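Local coordinates for type II restriction enzyme AgeI (Thalassobius gelatinovorus, PDB 5DWA), which recognises the double-stranded DNA sequence 5'-ACCGGT-3' and cleaves it after the first A, leaving 5'-phosphate ends, at residues E229-Y240 with T251-F262. Residues are numbered along the deposited sequence; the frame is centred on the assembly and turned at random.
Sequences EGHGDFSACFSY and TPSGRHIYVSGF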
loop_
_atom_site.group_PDB
_atom_site.type_symbol
_atom_site.label_atom_id
_atom_site.label_comp_id
_atom_site.label_asym_id
_atom_site.label_seq_id
_atom_site.Cartn_x
_atom_site.Cartn_y
_atom_site.Cartn_z
ATOM N N GLU A 229 -10.808 -5.975 17.463
ATOM C CA GLU A 229 -11.720 -6.156 18.583
ATOM C C GLU A 229 -13.119 -6.561 18.138
ATOM O O GLU A 229 -13.839 -7.230 18.874
ATOM C CB GLU A 229 -11.787 -4.872 19.418
ATOM C CG GLU A 229 -10.445 -4.477 20.031
ATOM C CD GLU A 229 -10.546 -3.267 20.936
ATOM O OE1 GLU A 229 -11.605 -2.604 20.931
ATOM O OE2 GLU A 229 -9.570 -2.984 21.656
ATOM N N GLY A 230 -13.504 -6.158 16.932
ATOM C CA GLY A 230 -14.843 -6.447 16.449
ATOM C C GLY A 230 -14.897 -7.693 15.590
ATOM O O GLY A 230 -15.625 -8.637 15.893
ATOM N N HIS A 231 -14.107 -7.699 14.520
ATOM C CA HIS A 231 -14.128 -8.788 13.550
ATOM C C HIS A 231 -13.238 -9.972 13.944
ATOM O O HIS A 231 -13.410 -11.078 13.430
ATOM C CB HIS A 231 -13.705 -8.273 12.173
ATOM C CG HIS A 231 -14.639 -7.256 11.594
ATOM N ND1 HIS A 231 -14.294 -6.448 10.531
ATOM C CD2 HIS A 231 -15.907 -6.917 11.927
ATOM C CE1 HIS A 231 -15.308 -5.655 10.236
ATOM N NE2 HIS A 231 -16.300 -5.920 11.068
ATOM N N GLY A 232 -12.290 -9.740 14.849
ATOM C CA GLY A 232 -11.374 -10.786 15.280
ATOM C C GLY A 232 -10.443 -11.270 14.185
ATOM O O GLY A 232 -10.192 -12.472 14.055
ATOM N N ASP A 233 -9.913 -10.331 13.406
ATOM C CA ASP A 233 -9.117 -10.670 12.228
ATOM C C ASP A 233 -7.704 -11.169 12.556
ATOM O O ASP A 233 -7.010 -11.647 11.664
ATOM C CB ASP A 233 -9.020 -9.462 11.293
ATOM C CG ASP A 233 -10.321 -9.174 10.567
ATOM O OD1 ASP A 233 -11.121 -10.117 10.386
ATOM O OD2 ASP A 233 -10.534 -8.007 10.171
ATOM N N PHE A 234 -7.285 -11.050 13.816
ATOM C CA PHE A 234 -5.966 -11.514 14.274
ATOM C C PHE A 234 -6.095 -12.213 15.623
ATOM O O PHE A 234 -7.021 -11.935 16.383
ATOM C CB PHE A 234 -4.965 -10.345 14.393
ATOM C CG PHE A 234 -4.723 -9.629 13.107
ATOM C CD1 PHE A 234 -3.738 -10.058 12.232
ATOM C CD2 PHE A 234 -5.497 -8.535 12.754
ATOM C CE1 PHE A 234 -3.528 -9.407 11.030
ATOM C CE2 PHE A 234 -5.293 -7.877 11.559
ATOM C CZ PHE A 234 -4.303 -8.309 10.693
ATOM N N SER A 235 -5.163 -13.116 15.919
ATOM C CA SER A 235 -5.184 -13.840 17.188
ATOM C C SER A 235 -5.012 -12.876 18.350
ATOM O O SER A 235 -5.621 -13.033 19.410
ATOM C CB SER A 235 -4.085 -14.903 17.231
ATOM O OG SER A 235 -4.245 -15.844 16.189
ATOM N N ALA A 236 -4.155 -11.885 18.128
ATOM C CA ALA A 236 -3.835 -10.867 19.119
ATOM C C ALA A 236 -3.032 -9.781 18.436
ATOM O O ALA A 236 -2.457 -10.009 17.379
ATOM C CB ALA A 236 -3.055 -11.447 20.273
ATOM N N CYS A 237 -3.023 -8.596 19.034
ATOM C CA CYS A 237 -2.236 -7.488 18.521
ATOM C C CYS A 237 -1.345 -6.954 19.626
ATOM O O CYS A 237 -1.794 -6.746 20.761
ATOM C CB CYS A 237 -3.151 -6.383 17.980
ATOM S SG CYS A 237 -2.300 -4.841 17.501
ATOM N N PHE A 238 -0.076 -6.756 19.292
ATOM C CA PHE A 238 0.886 -6.194 20.226
ATOM C C PHE A 238 1.434 -4.919 19.640
ATOM O O PHE A 238 1.994 -4.933 18.554
ATOM C CB PHE A 238 2.000 -7.198 20.518
ATOM C CG PHE A 238 1.509 -8.424 21.215
ATOM C CD1 PHE A 238 0.968 -9.477 20.490
ATOM C CD2 PHE A 238 1.535 -8.508 22.598
ATOM C CE1 PHE A 238 0.492 -10.602 21.134
ATOM C CE2 PHE A 238 1.049 -9.623 23.241
ATOM C CZ PHE A 238 0.529 -10.671 22.508
ATOM N N SER A 239 1.222 -3.812 20.344
ATOM C CA SER A 239 1.723 -2.525 19.900
ATOM C C SER A 239 2.849 -2.068 20.800
ATOM O O SER A 239 2.809 -2.272 22.016
ATOM C CB SER A 239 0.609 -1.480 19.887
ATOM O OG SER A 239 1.160 -0.196 19.623
ATOM N N TYR A 240 3.848 -1.436 20.197
ATOM C CA TYR A 240 4.973 -0.909 20.956
ATOM C C TYR A 240 4.976 0.608 20.906
ATOM O O TYR A 240 6.000 1.255 21.120
ATOM C CB TYR A 240 6.285 -1.499 20.438
ATOM C CG TYR A 240 6.265 -3.004 20.534
ATOM C CD1 TYR A 240 5.940 -3.789 19.430
ATOM C CD2 TYR A 240 6.501 -3.638 21.748
ATOM C CE1 TYR A 240 5.892 -5.179 19.529
ATOM C CE2 TYR A 240 6.449 -5.021 21.854
ATOM C CZ TYR A 240 6.146 -5.781 20.738
ATOM O OH TYR A 240 6.082 -7.156 20.839
ATOM N N THR A 251 -13.657 -7.938 24.694
ATOM C CA THR A 251 -13.952 -7.409 23.374
ATOM C C THR A 251 -14.973 -8.334 22.723
ATOM O O THR A 251 -15.057 -9.505 23.089
ATOM C CB THR A 251 -12.683 -7.299 22.497
ATOM O OG1 THR A 251 -12.182 -8.608 22.217
ATOM C CG2 THR A 251 -11.603 -6.480 23.195
ATOM N N PRO A 252 -15.762 -7.810 21.774
ATOM C CA PRO A 252 -16.773 -8.629 21.096
ATOM C C PRO A 252 -16.182 -9.875 20.439
ATOM O O PRO A 252 -16.790 -10.943 20.479
ATOM C CB PRO A 252 -17.345 -7.675 20.046
ATOM C CG PRO A 252 -17.161 -6.322 20.640
ATOM C CD PRO A 252 -15.857 -6.389 21.390
ATOM N N SER A 253 -14.991 -9.743 19.863
ATOM C CA SER A 253 -14.354 -10.867 19.187
ATOM C C SER A 253 -13.563 -11.768 20.131
ATOM O O SER A 253 -13.238 -12.899 19.783
ATOM C CB SER A 253 -13.424 -10.359 18.088
ATOM O OG SER A 253 -12.291 -9.733 18.656
ATOM N N GLY A 254 -13.229 -11.254 21.311
ATOM C CA GLY A 254 -12.387 -11.977 22.246
ATOM C C GLY A 254 -10.901 -11.778 21.971
ATOM O O GLY A 254 -10.053 -12.314 22.676
ATOM N N ARG A 255 -10.600 -10.999 20.935
ATOM C CA ARG A 255 -9.223 -10.705 20.550
ATOM C C ARG A 255 -8.822 -9.348 21.100
ATOM O O ARG A 255 -9.632 -8.422 21.125
ATOM C CB ARG A 255 -9.072 -10.725 19.030
ATOM C CG ARG A 255 -9.616 -11.989 18.373
ATOM C CD ARG A 255 -8.893 -13.223 18.876
ATOM N NE ARG A 255 -9.374 -14.428 18.203
ATOM C CZ ARG A 255 -8.864 -15.642 18.383
ATOM N NH1 ARG A 255 -7.851 -15.825 19.218
ATOM N NH2 ARG A 255 -9.370 -16.676 17.723
ATOM N N HIS A 256 -7.562 -9.221 21.506
ATOM C CA HIS A 256 -7.134 -8.039 22.236
ATOM C C HIS A 256 -5.946 -7.320 21.620
ATOM O O HIS A 256 -5.134 -7.921 20.923
ATOM C CB HIS A 256 -6.796 -8.424 23.672
ATOM C CG HIS A 256 -7.989 -8.813 24.484
ATOM N ND1 HIS A 256 -8.667 -9.998 24.293
ATOM C CD2 HIS A 256 -8.631 -8.168 25.486
ATOM C CE1 HIS A 256 -9.674 -10.067 25.147
ATOM N NE2 HIS A 256 -9.673 -8.970 25.883
ATOM N N ILE A 257 -5.888 -6.016 21.877
ATOM C CA ILE A 257 -4.707 -5.199 21.628
ATOM C C ILE A 257 -3.946 -5.036 22.943
ATOM O O ILE A 257 -4.512 -4.570 23.944
ATOM C CB ILE A 257 -5.082 -3.816 21.060
ATOM C CG1 ILE A 257 -5.668 -3.949 19.655
ATOM C CG2 ILE A 257 -3.870 -2.894 21.030
ATOM C CD1 ILE A 257 -6.541 -2.777 19.243
ATOM N N TYR A 258 -2.681 -5.452 22.939
ATOM C CA TYR A 258 -1.774 -5.305 24.077
ATOM C C TYR A 258 -0.716 -4.252 23.768
ATOM O O TYR A 258 -0.344 -4.059 22.614
ATOM C CB TYR A 258 -1.102 -6.640 24.421
ATOM C CG TYR A 258 -2.084 -7.736 24.762
ATOM C CD1 TYR A 258 -2.657 -7.813 26.027
ATOM C CD2 TYR A 258 -2.452 -8.685 23.815
ATOM C CE1 TYR A 258 -3.567 -8.810 26.341
ATOM C CE2 TYR A 258 -3.357 -9.679 24.119
ATOM C CZ TYR A 258 -3.912 -9.738 25.381
ATOM O OH TYR A 258 -4.814 -10.736 25.680
ATOM N N VAL A 259 -0.233 -3.580 24.805
ATOM C CA VAL A 259 0.688 -2.461 24.631
ATOM C C VAL A 259 1.859 -2.606 25.591
ATOM O O VAL A 259 1.663 -2.856 26.781
ATOM C CB VAL A 259 -0.015 -1.100 24.875
ATOM C CG1 VAL A 259 0.948 0.058 24.652
ATOM C CG2 VAL A 259 -1.235 -0.949 23.975
ATOM N N SER A 260 3.080 -2.441 25.089
ATOM C CA SER A 260 4.254 -2.546 25.953
ATOM C C SER A 260 5.448 -1.808 25.394
ATOM O O SER A 260 5.441 -1.377 24.242
ATOM C CB SER A 260 4.636 -4.013 26.179
ATOM O OG SER A 260 5.324 -4.551 25.060
ATOM N N GLY A 261 6.474 -1.668 26.230
ATOM C CA GLY A 261 7.777 -1.237 25.767
ATOM C C GLY A 261 8.405 -2.370 24.975
ATOM O O GLY A 261 7.854 -3.474 24.910
ATOM N N PHE A 262 9.557 -2.118 24.372
ATOM C CA PHE A 262 10.156 -3.099 23.478
ATOM C C PHE A 262 11.299 -3.858 24.137
ATOM O O PHE A 262 11.349 -5.084 24.084
ATOM C CB PHE A 262 10.638 -2.416 22.198
ATOM C CG PHE A 262 11.061 -3.371 21.123
ATOM C CD1 PHE A 262 10.116 -4.064 20.384
ATOM C CD2 PHE A 262 12.404 -3.556 20.831
ATOM C CE1 PHE A 262 10.501 -4.935 19.380
ATOM C CE2 PHE A 262 12.800 -4.431 19.830
ATOM C CZ PHE A 262 11.841 -5.123 19.105
HETATM O O HOH W 1 -11.142 -14.421 15.904
HETATM O O HOH W 2 -6.108 -11.674 21.773
HETATM O O HOH W 3 3.080 -5.021 23.180
#
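Cys237 and Tyr258 share the shortest backbone bond between the two strands: Tyr258 N gives its hydrogen almost straight to Cys237 O at 2.7 Å. Cys237 N donates to His256 O, Ser239 N to Tyr258 O, and Ser260 N to Ser239 O, the alternation expected of parallel neighbours. Phe238 and Tyr258 project from the same sheet face and lie side by side. Their planes are 24° apart but slid so far that Phe238 CE2 meets Tyr258 CD2, at 3.7 Å, with little ring overlap; flat rings can pair so on neighbouring strands, and helix 268-277 touches Tyr258. On the other face Cys237 CB packs on Ile257 CG1 at 3.9 Å, two compact apolar groups beneath Ile228 of helix 223-230. Within this chain, strand 257-259 is an outermost strand of the mixed sheet of this PD-(D/E)XK nuclease, parallel to strand 236-239. Beyond the strands, Phe262 directs CD1 over the centre of the Tyr240 ring in a T-shaped pair, planes at 86°, while Tyr240 OH bonds Tyr104. At the opposite end Ser253 N closes on Glu229 O, late in helix 223-230, at 2.9 Å. Ser253 OG, turned back over its own backbone (chi1 70°), accepts from Arg255 N in an ST turn and also bonds Ile228 O. Gly232 takes positive phi easily without a side chain, and a CB here would crowd Ser253 CB; its bare CA comes within 3.8 Å of Arg255 CG. The arginine bends at its second torsion, laying its aliphatic part along Phe234 O and Ser235 O, and a water links Arg255 NE to Gly232 O.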